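Local coordinates for isoflavone reductase (Medicago sativa, PDB 2GAS), which catalyses the NADPH-dependent reduction of 2'-hydroxyformononetin to (3R)-vestitone, the penultimate intermediate in the synthesis of the alfalfa phytoalexin (-)-medicarpin, at residues Y30-K35 / G62-H67; K4-G9 / K72-V77; E90-I95 / K106-S111; H17-S22 / D50-L55. All coordinates share one frame; numbering follows the deposited sequence.

Contact 1: residues Y30-K35 / G62-H67; sequences YALVRK and GDINDH
Leu32 packs against the backbone of Gly62, its CD1 3.8 Å from Gly62 CA, and this is the tightly packed half of the contact. Leu32 has CG opposite its backbone N (chi1 -170°), which carries the two methyls to different targets: CD1 to the glycine, CD2 to the CD1 of Ile64 at 3.8 Å. Bare backbone at Gly62 lets the leucine come this close. The start of the Arg34 side chain belongs to the same tight part, with Arg34 CG 3.2 Å from Gly62 O. One main-chain bond ties the two ends together, Gly62 N giving its hydrogen to Val33 O over 3.2 Å.

The looser half begins at CD and the guanidinium of Arg34, which is partly exposed. The arginine runs beside Asp63, both side chains pointing the same way. A bend at chi3 (-70°) then turns the guanidinium so that NH2 makes a long salt bridge of 3.5 Å to Asp63 OD1, the two flat groups being 28° apart. Arg34 probably binds NADP(+), and the Asp63 salt bridge is consistent with holding its guanidinium in place.

This is the C-terminal end of the strands of a Rossmann-type parallel sheet. Strand 29-33 ends here between strands 5-8 and 58-61, and the 62-67 loop leads into helix 67-74, while Ile64 packs on Ile95 of helix 92-102.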
loop_
_atom_site.group_PDB
_atom_site.type_symbol
_atom_site.label_atom_id
_atom_site.label_comp_id
_atom_site.label_asym_id
_atom_site.label_seq_id
_atom_site.Cartn_x
_atom_site.Cartn_y
_atom_site.Cartn_z
ATOM N N TYR A 30 -4.464 -17.382 7.116
ATOM C CA TYR A 30 -5.178 -17.059 8.347
ATOM C C TYR A 30 -5.539 -15.577 8.382
ATOM O O TYR A 30 -4.785 -14.743 7.886
ATOM C CB TYR A 30 -4.297 -17.380 9.561
ATOM C CG TYR A 30 -3.858 -18.825 9.670
ATOM C CD1 TYR A 30 -2.970 -19.383 8.749
ATOM C CD2 TYR A 30 -4.334 -19.634 10.699
ATOM C CE1 TYR A 30 -2.569 -20.718 8.852
ATOM C CE2 TYR A 30 -3.943 -20.966 10.809
ATOM C CZ TYR A 30 -3.064 -21.501 9.885
ATOM O OH TYR A 30 -2.695 -22.824 9.989
ATOM N N ALA A 31 -6.691 -15.255 8.960
ATOM C CA ALA A 31 -7.123 -13.863 9.069
ATOM C C ALA A 31 -7.547 -13.581 10.507
ATOM O O ALA A 31 -8.318 -14.342 11.087
ATOM C CB ALA A 31 -8.287 -13.591 8.116
ATOM N N LEU A 32 -7.028 -12.502 11.086
ATOM C CA LEU A 32 -7.389 -12.142 12.455
ATOM C C LEU A 32 -8.680 -11.343 12.414
ATOM O O LEU A 32 -8.749 -10.280 11.788
ATOM C CB LEU A 32 -6.294 -11.297 13.105
ATOM C CG LEU A 32 -6.457 -11.069 14.613
ATOM C CD1 LEU A 32 -6.145 -12.363 15.366
ATOM C CD2 LEU A 32 -5.515 -9.965 15.060
ATOM N N VAL A 33 -9.708 -11.865 13.073
ATOM C CA VAL A 33 -11.003 -11.205 13.101
ATOM C C VAL A 33 -11.630 -11.275 14.484
ATOM O O VAL A 33 -11.462 -12.258 15.207
ATOM C CB VAL A 33 -11.982 -11.850 12.094
ATOM C CG1 VAL A 33 -11.524 -11.578 10.667
ATOM C CG2 VAL A 33 -12.066 -13.341 12.341
ATOM N N ARG A 34 -12.357 -10.221 14.838
ATOM C CA ARG A 34 -13.035 -10.149 16.120
ATOM C C ARG A 34 -14.447 -10.706 15.950
ATOM O O ARG A 34 -15.182 -10.295 15.052
ATOM C CB ARG A 34 -13.102 -8.694 16.596
ATOM C CG ARG A 34 -11.742 -8.025 16.710
ATOM C CD ARG A 34 -11.833 -6.643 17.342
ATOM N NE ARG A 34 -12.474 -5.656 16.478
ATOM C CZ ARG A 34 -12.620 -4.376 16.802
ATOM N NH1 ARG A 34 -13.212 -3.536 15.965
ATOM N NH2 ARG A 34 -12.173 -3.934 17.970
ATOM N N LYS A 35 -14.817 -11.659 16.798
ATOM C CA LYS A 35 -16.148 -12.242 16.729
ATOM C C LYS A 35 -17.082 -11.452 17.624
ATOM O O LYS A 35 -17.873 -12.020 18.380
ATOM C CB LYS A 35 -16.119 -13.712 17.158
ATOM C CG LYS A 35 -15.756 -14.669 16.034
ATOM C CD LYS A 35 -16.809 -14.633 14.935
ATOM C CE LYS A 35 -16.456 -15.568 13.793
ATOM N NZ LYS A 35 -15.174 -15.181 13.155
ATOM N N GLY A 62 -9.346 -12.632 17.611
ATOM C CA GLY A 62 -8.470 -11.755 18.359
ATOM C C GLY A 62 -8.578 -10.299 17.964
ATOM O O GLY A 62 -9.179 -9.958 16.944
ATOM N N ASP A 63 -7.987 -9.441 18.785
ATOM C CA ASP A 63 -7.995 -8.006 18.546
ATOM C C ASP A 63 -6.614 -7.434 18.837
ATOM O O ASP A 63 -6.004 -7.744 19.859
ATOM C CB ASP A 63 -9.040 -7.330 19.439
ATOM C CG ASP A 63 -8.961 -5.814 19.385
ATOM O OD1 ASP A 63 -8.950 -5.255 18.267
ATOM O OD2 ASP A 63 -8.914 -5.184 20.462
ATOM N N ILE A 64 -6.126 -6.599 17.926
ATOM C CA ILE A 64 -4.816 -5.976 18.077
ATOM C C ILE A 64 -4.656 -5.380 19.473
ATOM O O ILE A 64 -3.542 -5.267 19.985
ATOM C CB ILE A 64 -4.614 -4.847 17.036
ATOM C CG1 ILE A 64 -4.877 -5.381 15.627
ATOM C CG2 ILE A 64 -3.207 -4.274 17.148
ATOM C CD1 ILE A 64 -3.995 -6.539 15.222
ATOM N N ASN A 65 -5.773 -5.004 20.088
ATOM C CA ASN A 65 -5.745 -4.412 21.419
ATOM C C ASN A 65 -5.913 -5.425 22.551
ATOM O O ASN A 65 -6.041 -5.049 23.716
ATOM C CB ASN A 65 -6.812 -3.320 21.530
ATOM C CG ASN A 65 -6.547 -2.152 20.598
ATOM O OD1 ASN A 65 -6.622 -2.286 19.374
ATOM N ND2 ASN A 65 -6.226 -0.999 21.173
ATOM N N ASP A 66 -5.919 -6.707 22.206
ATOM C CA ASP A 66 -6.038 -7.764 23.202
ATOM C C ASP A 66 -4.792 -8.637 23.075
ATOM O O ASP A 66 -4.780 -9.628 22.344
ATOM C CB ASP A 66 -7.304 -8.592 22.965
ATOM C CG ASP A 66 -7.574 -9.577 24.088
ATOM O OD1 ASP A 66 -8.660 -10.195 24.090
ATOM O OD2 ASP A 66 -6.703 -9.736 24.968
ATOM N N HIS A 67 -3.746 -8.244 23.797
ATOM C CA HIS A 67 -2.458 -8.929 23.770
ATOM C C HIS A 67 -2.509 -10.452 23.807
ATOM O O HIS A 67 -1.842 -11.112 23.008
ATOM C CB HIS A 67 -1.574 -8.410 24.909
ATOM C CG HIS A 67 -0.178 -8.948 24.882
ATOM N ND1 HIS A 67 0.239 -9.980 25.695
ATOM C CD2 HIS A 67 0.892 -8.611 24.123
ATOM C CE1 HIS A 67 1.505 -10.256 25.436
ATOM N NE2 HIS A 67 1.925 -9.440 24.486
#

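Contact 2: residues K4-G9 / K72-V77; sequences KILILG and KAIKQV
Lys4 NZ is gripped by two partners, Gln76 O at 2.9 Å and a water at 3.0 Å. The setting is the Rossmann-type sheet, where strand 5-8 is the central strand and helix 67-74 covers one of its faces. The ammonium meets the Gln76 carbonyl from above its plane, 56° out, and the water hands its hydrogens on to Lys75 O and, weakly, to Val77 O. A bend at chi3 (-66°) folds the lysine over the type I turn from Ile74 to Val77. From that turn Gln76 NE2 reaches back to Lys72 O, a nearly straight bond at 171° that holds the amide in place.

Inward from this polar rim the contact becomes apolar. Leu6 crosses Val77 at about a right angle, and its CD2 reaches Ile74 and Ala73 more loosely. Val77 also packs against the strand's backbone, its CB 3.5 Å from Lys4 O, while both methyls of Val77 face Leu6 CB, CG2 at 3.7 Å and CG1 at 3.8 Å.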
loop_
_atom_site.group_PDB
_atom_site.type_symbol
_atom_site.label_atom_id
_atom_site.label_comp_id
_atom_site.label_asym_id
_atom_site.label_seq_id
_atom_site.Cartn_x
_atom_site.Cartn_y
_atom_site.Cartn_z
ATOM N N LYS A 4 2.804 -20.356 6.805
ATOM C CA LYS A 4 1.457 -20.033 7.255
ATOM C C LYS A 4 1.446 -18.515 7.384
ATOM O O LYS A 4 2.237 -17.951 8.136
ATOM C CB LYS A 4 1.176 -20.696 8.605
ATOM C CG LYS A 4 1.097 -22.221 8.514
ATOM C CD LYS A 4 0.893 -22.865 9.878
ATOM C CE LYS A 4 2.097 -22.649 10.781
ATOM N NZ LYS A 4 1.951 -23.359 12.086
ATOM N N ILE A 5 0.554 -17.867 6.640
ATOM C CA ILE A 5 0.469 -16.409 6.618
ATOM C C ILE A 5 -0.776 -15.842 7.306
ATOM O O ILE A 5 -1.907 -16.198 6.965
ATOM C CB ILE A 5 0.503 -15.904 5.148
ATOM C CG1 ILE A 5 1.769 -16.418 4.456
ATOM C CG2 ILE A 5 0.459 -14.367 5.103
ATOM C CD1 ILE A 5 1.865 -16.065 2.985
ATOM N N LEU A 6 -0.551 -14.950 8.270
ATOM C CA LEU A 6 -1.629 -14.305 9.013
ATOM C C LEU A 6 -1.770 -12.861 8.547
ATOM O O LEU A 6 -0.795 -12.105 8.543
ATOM C CB LEU A 6 -1.322 -14.310 10.514
ATOM C CG LEU A 6 -2.284 -13.506 11.396
ATOM C CD1 LEU A 6 -3.690 -14.091 11.306
ATOM C CD2 LEU A 6 -1.786 -13.526 12.837
ATOM N N ILE A 7 -2.984 -12.486 8.170
ATOM C CA ILE A 7 -3.255 -11.132 7.709
ATOM C C ILE A 7 -4.075 -10.351 8.725
ATOM O O ILE A 7 -5.190 -10.748 9.075
ATOM C CB ILE A 7 -4.039 -11.131 6.370
ATOM C CG1 ILE A 7 -3.218 -11.822 5.279
ATOM C CG2 ILE A 7 -4.406 -9.700 5.975
ATOM C CD1 ILE A 7 -1.832 -11.260 5.121
ATOM N N LEU A 8 -3.509 -9.248 9.209
ATOM C CA LEU A 8 -4.206 -8.369 10.143
ATOM C C LEU A 8 -4.868 -7.322 9.242
ATOM O O LEU A 8 -4.278 -6.908 8.238
ATOM C CB LEU A 8 -3.202 -7.721 11.099
ATOM C CG LEU A 8 -2.221 -8.695 11.764
ATOM C CD1 LEU A 8 -1.257 -7.921 12.651
ATOM C CD2 LEU A 8 -2.972 -9.730 12.578
ATOM N N GLY A 9 -6.089 -6.911 9.588
ATOM C CA GLY A 9 -6.838 -5.966 8.770
ATOM C C GLY A 9 -7.239 -6.663 7.473
ATOM O O GLY A 9 -7.238 -6.051 6.408
ATOM N N LYS A 72 -1.570 -15.546 20.988
ATOM C CA LYS A 72 -2.126 -16.861 20.677
ATOM C C LYS A 72 -2.285 -17.090 19.179
ATOM O O LYS A 72 -2.035 -18.187 18.680
ATOM C CB LYS A 72 -3.485 -17.041 21.364
ATOM C CG LYS A 72 -4.136 -18.391 21.089
ATOM C CD LYS A 72 -5.498 -18.505 21.760
ATOM C CE LYS A 72 -6.144 -19.855 21.469
ATOM N NZ LYS A 72 -6.382 -20.077 20.009
ATOM N N ALA A 73 -2.701 -16.049 18.464
ATOM C CA ALA A 73 -2.893 -16.143 17.023
ATOM C C ALA A 73 -1.552 -16.236 16.308
ATOM O O ALA A 73 -1.354 -17.088 15.443
ATOM C CB ALA A 73 -3.666 -14.926 16.521
ATOM N N ILE A 74 -0.632 -15.354 16.682
ATOM C CA ILE A 74 0.689 -15.310 16.067
ATOM C C ILE A 74 1.487 -16.602 16.247
ATOM O O ILE A 74 2.256 -16.990 15.366
ATOM C CB ILE A 74 1.492 -14.104 16.609
ATOM C CG1 ILE A 74 0.812 -12.804 16.168
ATOM C CG2 ILE A 74 2.924 -14.153 16.109
ATOM C CD1 ILE A 74 1.441 -11.544 16.735
ATOM N N LYS A 75 1.302 -17.276 17.378
ATOM C CA LYS A 75 2.014 -18.527 17.625
ATOM C C LYS A 75 1.617 -19.624 16.640
ATOM O O LYS A 75 2.328 -20.619 16.481
ATOM C CB LYS A 75 1.747 -19.020 19.049
ATOM C CG LYS A 75 2.574 -18.341 20.116
ATOM C CD LYS A 75 2.201 -18.870 21.490
ATOM C CE LYS A 75 3.317 -18.645 22.486
ATOM N NZ LYS A 75 4.521 -19.451 22.118
ATOM N N GLN A 76 0.487 -19.439 15.968
ATOM C CA GLN A 76 0.001 -20.436 15.022
ATOM C C GLN A 76 0.475 -20.244 13.584
ATOM O O GLN A 76 0.220 -21.091 12.734
ATOM C CB GLN A 76 -1.529 -20.458 15.041
ATOM C CG GLN A 76 -2.126 -20.812 16.389
ATOM C CD GLN A 76 -3.635 -20.670 16.408
ATOM O OE1 GLN A 76 -4.351 -21.403 15.725
ATOM N NE2 GLN A 76 -4.126 -19.716 17.189
ATOM N N VAL A 77 1.174 -19.144 13.316
ATOM C CA VAL A 77 1.633 -18.860 11.962
ATOM C C VAL A 77 3.131 -18.595 11.853
ATOM O O VAL A 77 3.849 -18.593 12.854
ATOM C CB VAL A 77 0.872 -17.650 11.383
ATOM C CG1 VAL A 77 -0.626 -17.926 11.399
ATOM C CG2 VAL A 77 1.190 -16.399 12.203
HETATM O O HOH W 1 3.541 -21.652 13.917
#

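Contact 3: residues E90-I95 / K106-S111; sequences EDQVKI and KKFFPS
Phe108 and Ile95 open the contact where strand 107-109 packs against helix 92-102. The phenyl ring crosses the isoleucine at about a right angle, and the CG2 methyl of Ile95 sits 4.1 Å from both CE1 and CZ of Phe108. The CB of Phe108 points toward the helix, and with CG opposite the backbone N (chi1 172°) the ring brings its CE1-CZ side to Ile95.

After Phe109, which points away, Pro110 follows. Its N lies 4.0 Å above the Phe108 ring plane, over the centre. Pro110 and Gln92 cross at about a right angle, Pro110 CB being 3.3 Å from Gln92 OE1.

At Ser111 the contact turns polar. The backbone N of Ser111 gives its hydrogen to Gln92 OE1 over 2.7 Å, nearly straight at 169°, though tilted 31° from the carbonyl plane. The same amide uses NE2 for Ile89 O and for a water 2.8 Å away, and that water donates in turn to Ser111 O. With both ends of its amide engaged, the buried Gln92 is fixed in rotation. It thus holds Ser111 N directly and Ser111 O through the water, beside Lys133, the inferred proton acceptor, which gives Ser111 O a weak bond. The contact joins the helix and second strand of the beta-alpha-beta unit made by strand 79-82, helix 92-102 and strand 107-109, as in the Rossmann fold.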
loop_
_atom_site.group_PDB
_atom_site.type_symbol
_atom_site.label_atom_id
_atom_site.label_comp_id
_atom_site.label_asym_id
_atom_site.label_seq_id
_atom_site.Cartn_x
_atom_site.Cartn_y
_atom_site.Cartn_z
ATOM N N GLU A 90 0.603 3.589 14.992
ATOM C CA GLU A 90 1.216 3.459 16.306
ATOM C C GLU A 90 0.872 2.181 17.065
ATOM O O GLU A 90 1.615 1.779 17.960
ATOM C CB GLU A 90 0.884 4.679 17.172
ATOM C CG GLU A 90 -0.600 4.928 17.407
ATOM C CD GLU A 90 -1.266 5.749 16.309
ATOM O OE1 GLU A 90 -2.395 6.231 16.550
ATOM O OE2 GLU A 90 -0.679 5.917 15.214
ATOM N N ASP A 91 -0.243 1.539 16.722
ATOM C CA ASP A 91 -0.621 0.308 17.406
ATOM C C ASP A 91 0.268 -0.879 17.032
ATOM O O ASP A 91 0.184 -1.947 17.640
ATOM C CB ASP A 91 -2.092 -0.034 17.149
ATOM C CG ASP A 91 -3.037 0.725 18.069
ATOM O OD1 ASP A 91 -2.578 1.211 19.127
ATOM O OD2 ASP A 91 -4.237 0.828 17.748
ATOM N N GLN A 92 1.133 -0.701 16.041
ATOM C CA GLN A 92 2.019 -1.792 15.663
ATOM C C GLN A 92 3.022 -2.060 16.779
ATOM O O GLN A 92 3.718 -3.069 16.764
ATOM C CB GLN A 92 2.740 -1.475 14.353
ATOM C CG GLN A 92 1.791 -1.470 13.167
ATOM C CD GLN A 92 2.469 -1.087 11.876
ATOM O OE1 GLN A 92 2.849 -1.948 11.081
ATOM N NE2 GLN A 92 2.633 0.211 11.660
ATOM N N VAL A 93 3.094 -1.146 17.746
ATOM C CA VAL A 93 3.985 -1.328 18.890
ATOM C C VAL A 93 3.450 -2.530 19.656
ATOM O O VAL A 93 4.210 -3.363 20.148
ATOM C CB VAL A 93 3.967 -0.101 19.823
ATOM C CG1 VAL A 93 4.728 -0.409 21.107
ATOM C CG2 VAL A 93 4.588 1.089 19.116
ATOM N N LYS A 94 2.128 -2.608 19.747
ATOM C CA LYS A 94 1.472 -3.706 20.441
ATOM C C LYS A 94 1.676 -4.999 19.661
ATOM O O LYS A 94 1.881 -6.062 20.246
ATOM C CB LYS A 94 -0.020 -3.400 20.598
ATOM C CG LYS A 94 -0.284 -2.120 21.377
ATOM C CD LYS A 94 -1.706 -1.612 21.181
ATOM C CE LYS A 94 -1.938 -0.335 21.980
ATOM N NZ LYS A 94 -3.283 0.255 21.743
ATOM N N ILE A 95 1.626 -4.912 18.336
ATOM C CA ILE A 95 1.825 -6.092 17.506
ATOM C C ILE A 95 3.246 -6.636 17.655
ATOM O O ILE A 95 3.449 -7.847 17.746
ATOM C CB ILE A 95 1.566 -5.781 16.016
ATOM C CG1 ILE A 95 0.106 -5.364 15.815
ATOM C CG2 ILE A 95 1.900 -7.001 15.172
ATOM C CD1 ILE A 95 -0.886 -6.452 16.129
ATOM N N LYS A 106 8.790 -15.704 11.395
ATOM C CA LYS A 106 9.854 -15.746 10.403
ATOM C C LYS A 106 9.903 -14.484 9.546
ATOM O O LYS A 106 10.917 -14.201 8.908
ATOM C CB LYS A 106 9.686 -16.981 9.514
ATOM C CG LYS A 106 9.740 -18.274 10.310
ATOM C CD LYS A 106 9.617 -19.501 9.423
ATOM C CE LYS A 106 9.583 -20.762 10.268
ATOM N NZ LYS A 106 9.376 -21.982 9.445
ATOM N N LYS A 107 8.814 -13.723 9.534
ATOM C CA LYS A 107 8.793 -12.485 8.759
ATOM C C LYS A 107 7.592 -11.628 9.115
ATOM O O LYS A 107 6.478 -12.127 9.224
ATOM C CB LYS A 107 8.790 -12.789 7.253
ATOM C CG LYS A 107 9.017 -11.559 6.382
ATOM C CD LYS A 107 9.855 -11.876 5.140
ATOM C CE LYS A 107 9.096 -12.755 4.163
ATOM N NZ LYS A 107 9.901 -13.073 2.945
ATOM N N PHE A 108 7.832 -10.336 9.312
ATOM C CA PHE A 108 6.774 -9.391 9.643
ATOM C C PHE A 108 6.713 -8.284 8.607
ATOM O O PHE A 108 7.736 -7.680 8.278
ATOM C CB PHE A 108 7.014 -8.774 11.029
ATOM C CG PHE A 108 6.065 -7.648 11.380
ATOM C CD1 PHE A 108 4.690 -7.787 11.202
ATOM C CD2 PHE A 108 6.546 -6.461 11.930
ATOM C CE1 PHE A 108 3.816 -6.760 11.571
ATOM C CE2 PHE A 108 5.677 -5.436 12.301
ATOM C CZ PHE A 108 4.319 -5.583 12.122
ATOM N N PHE A 109 5.513 -8.052 8.075
ATOM C CA PHE A 109 5.276 -6.984 7.110
ATOM C C PHE A 109 4.514 -5.885 7.831
ATOM O O PHE A 109 3.324 -6.035 8.103
ATOM C CB PHE A 109 4.384 -7.438 5.942
ATOM C CG PHE A 109 5.087 -8.247 4.889
ATOM C CD1 PHE A 109 5.449 -9.568 5.125
ATOM C CD2 PHE A 109 5.329 -7.701 3.627
ATOM C CE1 PHE A 109 6.037 -10.342 4.121
ATOM C CE2 PHE A 109 5.920 -8.468 2.610
ATOM C CZ PHE A 109 6.272 -9.789 2.856
ATOM N N PRO A 110 5.182 -4.776 8.174
ATOM C CA PRO A 110 4.422 -3.725 8.855
ATOM C C PRO A 110 3.510 -2.992 7.867
ATOM O O PRO A 110 3.558 -3.240 6.659
ATOM C CB PRO A 110 5.514 -2.827 9.438
ATOM C CG PRO A 110 6.653 -3.016 8.476
ATOM C CD PRO A 110 6.628 -4.497 8.212
ATOM N N SER A 111 2.687 -2.087 8.391
ATOM C CA SER A 111 1.737 -1.328 7.584
ATOM C C SER A 111 2.419 -0.267 6.723
ATOM O O SER A 111 2.412 0.922 7.042
ATOM C CB SER A 111 0.687 -0.682 8.501
ATOM O OG SER A 111 -0.322 -0.032 7.752
HETATM O O HOH W 2 4.003 1.259 9.472
#

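Contact 4: residues H17-S22 / D50-L55; sequences HIVWAS and DNYQSL
Val19 sets a methyl squarely on the ring of Tyr52, a CH-pi contact in which CG1 stands 3.9 Å from the ring centroid and 11° off its normal. The pair forms the apolar centre between two nearly parallel helices of the Rossmann fold, 15-25 and 42-54, whose short segments run 12° apart with axes 11.2 Å from each other. The spacing is wide, and large side chains fill it. Tyr52 lies across the gap, and its OH is hydrogen-bonded to Pro10 O in the glycine-rich loop inferred to bind NADP(+).

Farther out, Trp20 meets the tyrosine in an offset edge-to-face pair. The edge of Tyr52 is turned toward the five-membered ring of Trp20, with centroids 5.5 Å apart and planes at 79°. Leu55 adds a methyl at the indole's edge, its CD1 3.7 Å from Trp20 CD1.

The polar edge belongs to Asn51, whose amide stands almost perpendicular to the indole. Trp20 NE1 sends its hydrogen nearly within the ring plane to Asn51 OD1, 2.8 Å away, reaching that oxygen from above its carbonyl plane.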
loop_
_atom_site.group_PDB
_atom_site.type_symbol
_atom_site.label_atom_id
_atom_site.label_comp_id
_atom_site.label_asym_id
_atom_site.label_seq_id
_atom_site.Cartn_x
_atom_site.Cartn_y
_atom_site.Cartn_z
ATOM N N HIS A 17 -7.036 -8.154 -0.779
ATOM C CA HIS A 17 -6.263 -8.642 -1.915
ATOM C C HIS A 17 -5.063 -9.464 -1.484
ATOM O O HIS A 17 -4.585 -10.321 -2.230
ATOM C CB HIS A 17 -5.856 -7.461 -2.794
ATOM C CG HIS A 17 -7.024 -6.795 -3.450
ATOM N ND1 HIS A 17 -7.741 -7.391 -4.465
ATOM C CD2 HIS A 17 -7.662 -5.633 -3.169
ATOM C CE1 HIS A 17 -8.772 -6.628 -4.779
ATOM N NE2 HIS A 17 -8.748 -5.555 -4.007
ATOM N N ILE A 18 -4.571 -9.199 -0.278
ATOM C CA ILE A 18 -3.458 -9.956 0.271
ATOM C C ILE A 18 -3.996 -11.331 0.666
ATOM O O ILE A 18 -3.350 -12.354 0.425
ATOM C CB ILE A 18 -2.865 -9.240 1.504
ATOM C CG1 ILE A 18 -2.324 -7.878 1.078
ATOM C CG2 ILE A 18 -1.752 -10.079 2.116
ATOM C CD1 ILE A 18 -1.173 -7.956 0.120
ATOM N N VAL A 19 -5.187 -11.355 1.261
ATOM C CA VAL A 19 -5.802 -12.621 1.647
ATOM C C VAL A 19 -6.025 -13.462 0.388
ATOM O O VAL A 19 -5.645 -14.632 0.340
ATOM C CB VAL A 19 -7.167 -12.413 2.349
ATOM C CG1 VAL A 19 -7.865 -13.754 2.532
ATOM C CG2 VAL A 19 -6.964 -11.735 3.701
ATOM N N TRP A 20 -6.623 -12.866 -0.638
ATOM C CA TRP A 20 -6.875 -13.612 -1.868
ATOM C C TRP A 20 -5.592 -14.088 -2.558
ATOM O O TRP A 20 -5.547 -15.193 -3.099
ATOM C CB TRP A 20 -7.724 -12.785 -2.840
ATOM C CG TRP A 20 -9.154 -12.624 -2.380
ATOM C CD1 TRP A 20 -9.926 -13.572 -1.768
ATOM C CD2 TRP A 20 -9.980 -11.465 -2.519
ATOM N NE1 TRP A 20 -11.182 -13.074 -1.517
ATOM C CE2 TRP A 20 -11.243 -11.783 -1.969
ATOM C CE3 TRP A 20 -9.779 -10.183 -3.056
ATOM C CZ2 TRP A 20 -12.303 -10.867 -1.940
ATOM C CZ3 TRP A 20 -10.834 -9.271 -3.026
ATOM C CH2 TRP A 20 -12.081 -9.621 -2.471
ATOM N N ALA A 21 -4.546 -13.268 -2.540
ATOM C CA ALA A 21 -3.294 -13.664 -3.178
ATOM C C ALA A 21 -2.650 -14.815 -2.408
ATOM O O ALA A 21 -2.013 -15.689 -2.994
ATOM C CB ALA A 21 -2.332 -12.470 -3.256
ATOM N N SER A 22 -2.820 -14.816 -1.091
ATOM C CA SER A 22 -2.247 -15.870 -0.268
ATOM C C SER A 22 -2.936 -17.187 -0.621
ATOM O O SER A 22 -2.279 -18.216 -0.785
ATOM C CB SER A 22 -2.425 -15.541 1.215
ATOM O OG SER A 22 -1.783 -16.507 2.033
ATOM N N ASP A 50 -17.381 -14.507 4.670
ATOM C CA ASP A 50 -18.007 -15.699 4.103
ATOM C C ASP A 50 -17.161 -16.204 2.942
ATOM O O ASP A 50 -16.928 -17.407 2.806
ATOM C CB ASP A 50 -19.411 -15.391 3.588
ATOM C CG ASP A 50 -20.440 -15.291 4.698
ATOM O OD1 ASP A 50 -20.124 -15.659 5.853
ATOM O OD2 ASP A 50 -21.574 -14.858 4.401
ATOM N N ASN A 51 -16.710 -15.276 2.103
ATOM C CA ASN A 51 -15.888 -15.634 0.960
ATOM C C ASN A 51 -14.591 -16.286 1.420
ATOM O O ASN A 51 -14.189 -17.326 0.896
ATOM C CB ASN A 51 -15.586 -14.395 0.108
ATOM C CG ASN A 51 -14.650 -14.701 -1.043
ATOM O OD1 ASN A 51 -13.432 -14.655 -0.895
ATOM N ND2 ASN A 51 -15.218 -15.041 -2.195
ATOM N N TYR A 52 -13.942 -15.680 2.408
ATOM C CA TYR A 52 -12.695 -16.216 2.934
ATOM C C TYR A 52 -12.881 -17.646 3.434
ATOM O O TYR A 52 -12.097 -18.533 3.104
ATOM C CB TYR A 52 -12.185 -15.344 4.087
ATOM C CG TYR A 52 -11.802 -13.929 3.698
ATOM C CD1 TYR A 52 -11.515 -12.984 4.681
ATOM C CD2 TYR A 52 -11.736 -13.530 2.361
ATOM C CE1 TYR A 52 -11.177 -11.674 4.349
ATOM C CE2 TYR A 52 -11.398 -12.214 2.015
ATOM C CZ TYR A 52 -11.125 -11.292 3.021
ATOM O OH TYR A 52 -10.838 -9.979 2.701
ATOM N N GLN A 53 -13.923 -17.872 4.225
ATOM C CA GLN A 53 -14.164 -19.211 4.745
ATOM C C GLN A 53 -14.448 -20.224 3.639
ATOM O O GLN A 53 -14.037 -21.385 3.739
ATOM C CB GLN A 53 -15.311 -19.187 5.760
ATOM C CG GLN A 53 -14.947 -18.443 7.038
ATOM C CD GLN A 53 -15.925 -18.694 8.169
ATOM O OE1 GLN A 53 -17.106 -18.381 8.066
ATOM N NE2 GLN A 53 -15.428 -19.265 9.258
ATOM N N SER A 54 -15.133 -19.794 2.583
ATOM C CA SER A 54 -15.438 -20.698 1.477
ATOM C C SER A 54 -14.163 -21.084 0.728
ATOM O O SER A 54 -14.135 -22.093 0.020
ATOM C CB SER A 54 -16.432 -20.054 0.503
ATOM O OG SER A 54 -15.829 -19.020 -0.259
ATOM N N LEU A 55 -13.116 -20.276 0.888
ATOM C CA LEU A 55 -11.830 -20.516 0.237
ATOM C C LEU A 55 -10.829 -21.254 1.119
ATOM O O LEU A 55 -9.711 -21.548 0.694
ATOM C CB LEU A 55 -11.205 -19.189 -0.204
ATOM C CG LEU A 55 -11.925 -18.399 -1.295
ATOM C CD1 LEU A 55 -11.227 -17.057 -1.489
ATOM C CD2 LEU A 55 -11.939 -19.203 -2.593
#

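Taken together, the four contacts cover the sheet of a Rossmann domain and its helices. Contacts 1, 2 and 3 all reach the parallel sheet and are largely buried; contact 4 lies on the sheet face opposite helices 67-74 and 92-102, joins helix to helix and is only partly buried. Strands 29-33 and 5-8 are neighbours, so contacts 1 and 2 share backbone bonds through Tyr30, while Ile95 of contact 3 meets Ile64 of contact 1 and Leu8 of contact 2. Ile7 connects contact 2 to Ile18 and Val19 of contact 4. Chemistry follows position: charge at the cofactor end in contact 1, a lysine over a turn in contact 2, a buried amide near the active site in contact 3, and aromatic packing in contact 4.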